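Local coordinates for protein suppressor of fused homolog (Drosophila melanogaster, PDB 6LPH) that probably binds and sequesters transcription factors of the Hedgehog pathway, this chain being the N-terminal part of the protein, which contains its SUFU domain, at residues A[77-82]-A[101-106]. Sequence-based numbering, arbitrary orientation.
Sequences FGLSDL and GFELTF
The carboxylate of E103 is held by three successive residues of the loop 78-80. G78 N gives OE2 of E103 an almost straight bond of 2.8 Å (178°), and L79 N reaches OE1 of E103 at 3.0 Å, both on the syn side but tilted out of the carboxylate plane. S80 contributes twice to OE2: its N comes from above the carboxylate plane, 2.9 Å from E103 OE2, and its OG donates a short 2.5 Å bond to that oxygen on the anti side, somewhat out of plane. OE1 also accepts from S76 OG, so this buried carboxylate is well satisfied, its charge probably eased by the amide dipoles. A bend at chi2 (-73°) folds the glutamate chain back to the loop. A glutamine in its place would probably turn an NH2 group against donors and leave at least one of them without an acceptor.

L79 CD1 sits 3.6 Å from F102 CE1, while L79 CB lies over one face of the F102 ring. Packing is tight where L79 CD1 meets L104 CG at 3.5 Å; F144 and I139 of helix 131-146 cover this side. The arrangement is a buried carboxylate fastening the loop that leaves strand 71-77 to its antiparallel neighbour 97-109, within the mixed sheet of the SUFU domain.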
loop_
_atom_site.group_PDB
_atom_site.type_symbol
_atom_site.label_atom_id
_atom_site.label_comp_id
_atom_site.label_asym_id
_atom_site.label_seq_id
_atom_site.Cartn_x
_atom_site.Cartn_y
_atom_site.Cartn_z
ATOM N N PHE A 77 -7.179 -5.546 -2.599
ATOM C CA PHE A 77 -7.928 -6.811 -2.649
ATOM C C PHE A 77 -7.775 -7.342 -4.052
ATOM O O PHE A 77 -8.252 -6.700 -5.018
ATOM C CB PHE A 77 -9.422 -6.588 -2.420
ATOM C CG PHE A 77 -9.769 -5.988 -1.084
ATOM C CD1 PHE A 77 -9.628 -4.612 -0.858
ATOM C CD2 PHE A 77 -10.319 -6.780 -0.073
ATOM C CE1 PHE A 77 -9.977 -4.046 0.365
ATOM C CE2 PHE A 77 -10.684 -6.206 1.143
ATOM C CZ PHE A 77 -10.509 -4.838 1.366
ATOM N N GLY A 78 -7.144 -8.510 -4.170
ATOM C CA GLY A 78 -7.007 -9.184 -5.450
ATOM C C GLY A 78 -5.782 -10.059 -5.608
ATOM O O GLY A 78 -5.809 -10.961 -6.433
ATOM N N LEU A 79 -4.701 -9.781 -4.861
ATOM C CA LEU A 79 -3.485 -10.628 -4.897
ATOM C C LEU A 79 -3.711 -11.935 -4.140
ATOM O O LEU A 79 -3.108 -12.964 -4.468
ATOM C CB LEU A 79 -2.240 -9.872 -4.352
ATOM C CG LEU A 79 -1.827 -8.698 -5.273
ATOM C CD1 LEU A 79 -0.897 -7.757 -4.552
ATOM C CD2 LEU A 79 -1.066 -9.296 -6.426
ATOM N N SER A 80 -4.580 -11.884 -3.140
ATOM C CA SER A 80 -5.034 -13.108 -2.458
ATOM C C SER A 80 -6.286 -13.658 -3.167
ATOM O O SER A 80 -6.816 -13.026 -4.100
ATOM C CB SER A 80 -5.312 -12.819 -0.985
ATOM O OG SER A 80 -6.454 -11.990 -0.852
ATOM N N ASP A 81 -6.741 -14.841 -2.755
ATOM C CA ASP A 81 -7.874 -15.471 -3.418
ATOM C C ASP A 81 -9.177 -14.980 -2.781
ATOM O O ASP A 81 -9.648 -15.561 -1.794
ATOM C CB ASP A 81 -7.760 -17.003 -3.342
ATOM C CG ASP A 81 -8.905 -17.717 -4.042
ATOM O OD1 ASP A 81 -8.965 -18.962 -3.967
ATOM O OD2 ASP A 81 -9.763 -17.043 -4.650
ATOM N N LEU A 82 -9.741 -13.908 -3.343
ATOM C CA LEU A 82 -10.994 -13.325 -2.844
ATOM C C LEU A 82 -12.205 -14.261 -2.983
ATOM O O LEU A 82 -13.151 -14.183 -2.205
ATOM C CB LEU A 82 -11.298 -12.040 -3.626
ATOM C CG LEU A 82 -10.224 -10.924 -3.560
ATOM C CD1 LEU A 82 -10.652 -9.670 -4.370
ATOM C CD2 LEU A 82 -9.903 -10.570 -2.103
ATOM N N GLY A 101 -0.927 -15.161 -1.671
ATOM C CA GLY A 101 -0.646 -15.355 -0.240
ATOM C C GLY A 101 -0.425 -14.052 0.516
ATOM O O GLY A 101 -0.018 -14.053 1.698
ATOM N N PHE A 102 -0.696 -12.937 -0.165
ATOM C CA PHE A 102 -0.573 -11.639 0.469
ATOM C C PHE A 102 -1.474 -10.588 -0.194
ATOM O O PHE A 102 -2.005 -10.835 -1.292
ATOM C CB PHE A 102 0.902 -11.180 0.451
ATOM C CG PHE A 102 1.404 -10.808 -0.920
ATOM C CD1 PHE A 102 1.377 -9.490 -1.351
ATOM C CD2 PHE A 102 1.884 -11.788 -1.781
ATOM C CE1 PHE A 102 1.843 -9.146 -2.610
ATOM C CE2 PHE A 102 2.331 -11.449 -3.042
ATOM C CZ PHE A 102 2.308 -10.135 -3.456
ATOM N N GLU A 103 -1.687 -9.462 0.504
ATOM C CA GLU A 103 -2.198 -8.242 -0.118
ATOM C C GLU A 103 -1.227 -7.130 0.197
ATOM O O GLU A 103 -0.421 -7.238 1.130
ATOM C CB GLU A 103 -3.629 -7.857 0.347
ATOM C CG GLU A 103 -4.722 -8.885 -0.056
ATOM C CD GLU A 103 -5.087 -8.896 -1.536
ATOM O OE1 GLU A 103 -4.555 -8.073 -2.360
ATOM O OE2 GLU A 103 -5.969 -9.720 -1.881
ATOM N N LEU A 104 -1.308 -6.061 -0.606
ATOM C CA LEU A 104 -0.467 -4.905 -0.422
ATOM C C LEU A 104 -1.120 -3.872 0.502
ATOM O O LEU A 104 -2.341 -3.621 0.403
ATOM C CB LEU A 104 -0.239 -4.222 -1.768
ATOM C CG LEU A 104 0.520 -5.094 -2.796
ATOM C CD1 LEU A 104 0.514 -4.434 -4.168
ATOM C CD2 LEU A 104 1.956 -5.355 -2.329
ATOM N N THR A 105 -0.316 -3.282 1.391
ATOM C CA THR A 105 -0.744 -2.085 2.110
ATOM C C THR A 105 0.248 -0.919 1.914
ATOM O O THR A 105 1.390 -1.121 1.466
ATOM C CB THR A 105 -1.028 -2.323 3.607
ATOM O OG1 THR A 105 0.199 -2.369 4.329
ATOM C CG2 THR A 105 -1.806 -3.672 3.848
ATOM N N PHE A 106 -0.190 0.292 2.240
ATOM C CA PHE A 106 0.698 1.447 2.092
ATOM C C PHE A 106 0.237 2.500 3.102
ATOM O O PHE A 106 -0.968 2.647 3.341
ATOM C CB PHE A 106 0.625 1.941 0.655
ATOM C CG PHE A 106 1.488 3.166 0.346
ATOM C CD1 PHE A 106 2.884 3.139 0.532
ATOM C CD2 PHE A 106 0.912 4.306 -0.199
ATOM C CE1 PHE A 106 3.690 4.225 0.206
ATOM C CE2 PHE A 106 1.723 5.420 -0.559
ATOM C CZ PHE A 106 3.105 5.380 -0.335
#